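Side-chain contacts in beta-mannosidase (Trichoderma harzianum, PDB 4CVU), which probably hydrolyses beta-linked mannose from the non-reducing ends of glycans and oligosaccharides, as a fungal enzyme of glycoside hydrolase family 2: residues 356-361 / 365-370; 243-248 / 374-379. All coordinates share one frame; numbering follows the deposited sequence.

Contact 1 of 2, residues 356-361 / 365-370; sequences GNITDA and SGITPG. With NAG (2-acetamido-2-deoxy-beta-D-glucopyranose), chain F.
N357 carries an N-linked sugar at the very point where its backbone lies against G370: ND2 is joined to C1 of the NAG at 1.5 Å, while CA offers a C-H to G370 O at 3.4 Å. The same carbonyl accepts the nearly straight bond from I358 N (2.8 Å, 175°), which arrives from above its plane. One carbonyl, G370 O, thus meets two successive residues of a segment running in roughly the opposite direction, and water 1 completes the join by donating a hydrogen bond to I358 O and accepting one from G370 N (3.0 Å). I358 fills the inside of the loop. Its CG1 stands beside the backbone N (chi1 -62°) and lies over the G370 carbonyl, with T368 O 3.6 Å from CG1; CG2, anti to the same N, reaches CG2 of I367 at 4.3 Å. T368 O is also bonded by R590, which further covers both isoleucines. The sugar end is steadied by R557, bonded to N357 OD1 and to the NAG. At the other end, S365 N closes the last helical turn on A361 O (3.1 Å). The whole is a glycosylation sequon, N-I-T, run into a short capped helix: T359 OG1 serves as N-cap by accepting Q362 N, and G366, with positive phi, ends the helix in a Schellman motif.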
loop_
_atom_site.group_PDB
_atom_site.type_symbol
_atom_site.label_atom_id
_atom_site.label_comp_id
_atom_site.label_asym_id
_atom_site.label_seq_id
_atom_site.Cartn_x
_atom_site.Cartn_y
_atom_site.Cartn_z
ATOM N N GLY A 356 6.999 -4.256 51.707
ATOM C CA GLY A 356 6.536 -4.478 53.079
ATOM C C GLY A 356 6.226 -3.161 53.719
ATOM O O GLY A 356 6.303 -2.102 53.050
ATOM N N ASN A 357 5.900 -3.202 55.016
ATOM C CA ASN A 357 5.459 -1.998 55.721
ATOM C C ASN A 357 6.503 -0.881 55.741
ATOM O O ASN A 357 7.705 -1.141 55.816
ATOM C CB ASN A 357 5.117 -2.303 57.182
ATOM C CG ASN A 357 3.858 -3.118 57.359
ATOM O OD1 ASN A 357 3.043 -3.265 56.460
ATOM N ND2 ASN A 357 3.704 -3.662 58.555
ATOM N N ILE A 358 6.020 0.357 55.741
ATOM C CA ILE A 358 6.848 1.511 56.011
ATOM C C ILE A 358 7.254 1.433 57.478
ATOM O O ILE A 358 6.401 1.410 58.343
ATOM C CB ILE A 358 6.098 2.841 55.716
ATOM C CG1 ILE A 358 5.697 2.947 54.235
ATOM C CG2 ILE A 358 6.938 4.049 56.095
ATOM C CD1 ILE A 358 6.850 3.163 53.280
ATOM N N THR A 359 8.557 1.424 57.745
ATOM C CA THR A 359 9.084 1.190 59.099
ATOM C C THR A 359 8.971 2.415 59.993
ATOM O O THR A 359 8.802 3.544 59.515
ATOM C CB THR A 359 10.568 0.789 59.046
ATOM O OG1 THR A 359 11.355 1.910 58.659
ATOM C CG2 THR A 359 10.813 -0.356 58.047
ATOM N N ASP A 360 9.089 2.208 61.305
ATOM C CA ASP A 360 9.074 3.333 62.257
ATOM C C ASP A 360 10.175 4.326 61.919
ATOM O O ASP A 360 9.964 5.531 61.952
ATOM C CB ASP A 360 9.247 2.839 63.705
ATOM C CG ASP A 360 8.080 2.041 64.185
ATOM O OD1 ASP A 360 6.956 2.341 63.751
ATOM O OD2 ASP A 360 8.261 1.124 65.011
ATOM N N ALA A 361 11.349 3.793 61.585
ATOM C CA ALA A 361 12.475 4.590 61.100
ATOM C C ALA A 361 12.101 5.459 59.897
ATOM O O ALA A 361 12.449 6.646 59.822
ATOM C CB ALA A 361 13.645 3.671 60.745
ATOM N N SER A 365 11.590 9.636 59.806
ATOM C CA SER A 365 12.270 10.444 58.819
ATOM C C SER A 365 11.305 11.379 58.061
ATOM O O SER A 365 11.747 12.305 57.379
ATOM C CB SER A 365 13.078 9.578 57.843
ATOM O OG SER A 365 12.296 9.068 56.785
ATOM N N GLY A 366 9.999 11.156 58.214
ATOM C CA GLY A 366 8.990 12.003 57.609
ATOM C C GLY A 366 8.236 11.374 56.447
ATOM O O GLY A 366 7.490 12.046 55.764
ATOM N N ILE A 367 8.427 10.084 56.226
ATOM C CA ILE A 367 7.728 9.364 55.168
ATOM C C ILE A 367 6.353 8.904 55.642
ATOM O O ILE A 367 6.228 8.280 56.685
ATOM C CB ILE A 367 8.549 8.148 54.680
ATOM C CG1 ILE A 367 9.887 8.628 54.124
ATOM C CG2 ILE A 367 7.798 7.390 53.598
ATOM C CD1 ILE A 367 10.861 7.524 53.759
ATOM N N THR A 368 5.326 9.214 54.869
ATOM C CA THR A 368 3.991 8.673 55.095
ATOM C C THR A 368 3.957 7.145 55.282
ATOM O O THR A 368 4.547 6.395 54.480
ATOM C CB THR A 368 3.053 9.035 53.962
ATOM O OG1 THR A 368 3.189 10.429 53.668
ATOM C CG2 THR A 368 1.592 8.714 54.321
ATOM N N PRO A 369 3.240 6.688 56.325
ATOM C CA PRO A 369 3.067 5.266 56.659
ATOM C C PRO A 369 2.269 4.549 55.591
ATOM O O PRO A 369 1.616 5.188 54.765
ATOM C CB PRO A 369 2.254 5.278 57.971
ATOM C CG PRO A 369 2.358 6.647 58.486
ATOM C CD PRO A 369 2.526 7.549 57.295
ATOM N N GLY A 370 2.347 3.230 55.631
ATOM C CA GLY A 370 1.756 2.377 54.632
ATOM C C GLY A 370 2.710 1.266 54.249
ATOM O O GLY A 370 3.310 0.608 55.105
HETATM C C1 NAG F . 2.560 -4.480 58.944
HETATM C C2 NAG F . 2.818 -5.615 59.955
HETATM C C3 NAG F . 1.533 -6.281 60.396
HETATM C C4 NAG F . 0.549 -5.241 60.862
HETATM C C5 NAG F . 0.342 -4.208 59.754
HETATM C C6 NAG F . -0.583 -3.074 60.193
HETATM C C7 NAG F . 5.057 -6.566 59.627
HETATM C C8 NAG F . 5.930 -7.634 59.006
HETATM N N2 NAG F . 3.736 -6.610 59.415
HETATM O O3 NAG F . 1.873 -7.121 61.468
HETATM O O4 NAG F . -0.663 -5.865 61.189
HETATM O O5 NAG F . 1.583 -3.633 59.476
HETATM O O6 NAG F . -0.906 -2.306 59.056
HETATM O O7 NAG F . 5.570 -5.685 60.303
HETATM O O HOH W 1 3.645 2.178 58.100
#

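Contact 2 of 2, residues 243-248 / 374-379; sequences NFAPDQ and HFEING
A245 and Q248 meet one side of a two-residue beta-hairpin, strand 374-377 turning through N378 and G379 into strand 380-389, which goes on to pair in parallel with 418-421 and 702-705 in the (beta/alpha)8 barrel expected of the family's catalytic domain. The partner segment is the loop between strands 227-237 and 252-261 of the immunoglobulin-like domain, so this is a small surface contact between domains. At the start of the hairpin, H374 is bonded to the residue two further along: its NE2 gives a bond of 3.2 Å to OE2 of E376, nearly in the imidazole plane and on the anti lone pair of the carboxylate. E376 extends from the strand toward the loop, with CD anti to CA (chi2 179°), and its other oxygen, OE1, comes only loosely near CB of A245 (4.4 Å). N378 and G379 both have left-handed backbone angles, those of a type I' turn. The N378 side chain leaves the contact to be gripped by T350 N at OD1 and by W313 O at ND2, while water 2 donates both to N378 OD1 (2.9 Å) and to Q248 OE1 (2.7 Å). The N378-G379 peptide itself is faced by the Q248 amide, with the two planes nearly parallel. A bend in the glutamine chain (chi2 -61°) brings the amide over, and like atoms lie above like: OE1 is 3.5 Å from N378 O, two acceptors that cannot bond. Q248 NE2, which donates a hydrogen bond to T350 OG1, sits 3.3 Å from the backbone N of G379, donor over donor.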
loop_
_atom_site.group_PDB
_atom_site.type_symbol
_atom_site.label_atom_id
_atom_site.label_comp_id
_atom_site.label_asym_id
_atom_site.label_seq_id
_atom_site.Cartn_x
_atom_site.Cartn_y
_atom_site.Cartn_z
ATOM N N ASN A 243 12.456 -11.022 48.937
ATOM C CA ASN A 243 11.658 -9.911 49.439
ATOM C C ASN A 243 12.203 -9.221 50.706
ATOM O O ASN A 243 11.592 -8.334 51.240
ATOM C CB ASN A 243 10.197 -10.344 49.627
ATOM C CG ASN A 243 9.467 -10.549 48.304
ATOM O OD1 ASN A 243 8.777 -9.660 47.863
ATOM N ND2 ASN A 243 9.648 -11.667 47.667
ATOM N N PHE A 244 13.383 -9.623 51.168
ATOM C CA PHE A 244 14.023 -9.022 52.343
ATOM C C PHE A 244 15.431 -8.522 51.972
ATOM O O PHE A 244 16.153 -9.164 51.178
ATOM C CB PHE A 244 14.104 -10.037 53.497
ATOM C CG PHE A 244 12.769 -10.381 54.093
ATOM C CD1 PHE A 244 12.018 -11.397 53.573
ATOM C CD2 PHE A 244 12.264 -9.672 55.166
ATOM C CE1 PHE A 244 10.778 -11.727 54.101
ATOM C CE2 PHE A 244 11.024 -9.979 55.700
ATOM C CZ PHE A 244 10.270 -10.999 55.163
ATOM N N ALA A 245 15.789 -7.353 52.494
ATOM C CA ALA A 245 17.069 -6.730 52.178
ATOM C C ALA A 245 18.212 -7.624 52.670
ATOM O O ALA A 245 18.238 -7.958 53.836
ATOM C CB ALA A 245 17.159 -5.383 52.851
ATOM N N PRO A 246 19.117 -8.055 51.769
ATOM C CA PRO A 246 20.205 -8.915 52.214
ATOM C C PRO A 246 21.326 -8.156 52.943
ATOM O O PRO A 246 21.353 -6.919 52.974
ATOM C CB PRO A 246 20.718 -9.536 50.909
ATOM C CG PRO A 246 20.333 -8.588 49.834
ATOM C CD PRO A 246 19.048 -7.971 50.296
ATOM N N ASP A 247 22.226 -8.922 53.544
ATOM C CA ASP A 247 23.427 -8.378 54.212
ATOM C C ASP A 247 24.516 -8.144 53.171
ATOM O O ASP A 247 25.023 -9.111 52.572
ATOM C CB ASP A 247 23.898 -9.378 55.274
ATOM C CG ASP A 247 25.234 -9.005 55.904
ATOM O OD1 ASP A 247 25.736 -7.883 55.740
ATOM O OD2 ASP A 247 25.763 -9.874 56.597
ATOM N N GLN A 248 24.859 -6.875 52.963
ATOM C CA GLN A 248 25.816 -6.488 51.928
ATOM C C GLN A 248 27.275 -6.832 52.281
ATOM O O GLN A 248 28.147 -6.795 51.406
ATOM C CB GLN A 248 25.708 -4.988 51.626
ATOM C CG GLN A 248 24.334 -4.535 51.081
ATOM C CD GLN A 248 23.951 -5.197 49.771
ATOM O OE1 GLN A 248 24.791 -5.411 48.888
ATOM N NE2 GLN A 248 22.686 -5.548 49.649
ATOM N N HIS A 374 9.298 -0.076 46.085
ATOM C CA HIS A 374 10.509 0.397 45.459
ATOM C C HIS A 374 11.565 -0.692 45.273
ATOM O O HIS A 374 11.436 -1.773 45.758
ATOM C CB HIS A 374 11.102 1.623 46.169
ATOM C CG HIS A 374 11.731 1.328 47.489
ATOM N ND1 HIS A 374 11.041 1.405 48.675
ATOM C CD2 HIS A 374 12.991 0.967 47.808
ATOM C CE1 HIS A 374 11.846 1.101 49.664
ATOM N NE2 HIS A 374 13.034 0.830 49.166
ATOM N N PHE A 375 12.620 -0.332 44.569
ATOM C CA PHE A 375 13.696 -1.227 44.271
ATOM C C PHE A 375 14.993 -0.757 44.949
ATOM O O PHE A 375 15.188 0.440 45.120
ATOM C CB PHE A 375 13.868 -1.300 42.764
ATOM C CG PHE A 375 12.789 -2.069 42.056
ATOM C CD1 PHE A 375 11.610 -1.456 41.660
ATOM C CD2 PHE A 375 12.967 -3.419 41.759
ATOM C CE1 PHE A 375 10.654 -2.179 40.998
ATOM C CE2 PHE A 375 12.008 -4.134 41.085
ATOM C CZ PHE A 375 10.852 -3.529 40.726
ATOM N N GLU A 376 15.870 -1.687 45.303
ATOM C CA GLU A 376 17.219 -1.398 45.815
ATOM C C GLU A 376 18.277 -2.231 45.089
ATOM O O GLU A 376 18.100 -3.432 44.918
ATOM C CB GLU A 376 17.302 -1.705 47.297
ATOM C CG GLU A 376 16.345 -0.885 48.141
ATOM C CD GLU A 376 16.419 -1.202 49.612
ATOM O OE1 GLU A 376 17.319 -1.974 50.035
ATOM O OE2 GLU A 376 15.553 -0.692 50.358
ATOM N N ILE A 377 19.367 -1.603 44.671
ATOM C CA ILE A 377 20.435 -2.321 43.975
ATOM C C ILE A 377 21.674 -2.330 44.849
ATOM O O ILE A 377 22.185 -1.302 45.208
ATOM C CB ILE A 377 20.731 -1.763 42.570
ATOM C CG1 ILE A 377 21.791 -2.567 41.802
ATOM C CG2 ILE A 377 21.192 -0.325 42.621
ATOM C CD1 ILE A 377 21.369 -3.889 41.249
ATOM N N ASN A 378 22.111 -3.532 45.212
ATOM C CA ASN A 378 23.239 -3.706 46.101
ATOM C C ASN A 378 23.037 -2.852 47.364
ATOM O O ASN A 378 23.930 -2.226 47.809
ATOM C CB ASN A 378 24.534 -3.338 45.417
ATOM C CG ASN A 378 24.854 -4.249 44.264
ATOM O OD1 ASN A 378 24.655 -5.440 44.357
ATOM N ND2 ASN A 378 25.352 -3.680 43.160
ATOM N N GLY A 379 21.843 -2.825 47.893
ATOM C CA GLY A 379 21.567 -2.108 49.116
ATOM C C GLY A 379 21.201 -0.649 48.973
ATOM O O GLY A 379 20.743 -0.056 49.913
HETATM O O HOH W 2 25.555 -6.837 46.755
#

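Overall arrangement
Contact 1 is nested along the chain within the loop closed by contact 2, and their centres lie about 17 Å apart. Their segments adjoin in sequence without otherwise touching: the chain leaves strand 351-354, passes through the glycosylated turn and helix 360-365, then returns as strand 374-377, antiparallel to 351-354. Contact 1 therefore closes this excursion on itself, whereas contact 2 sets the far end of the returning strand against another domain. A cadmium ion lies about 4 Å from the I367 side chain in contact 1, and one lies about 6 Å from that of E376 in contact 2 (nearest atoms).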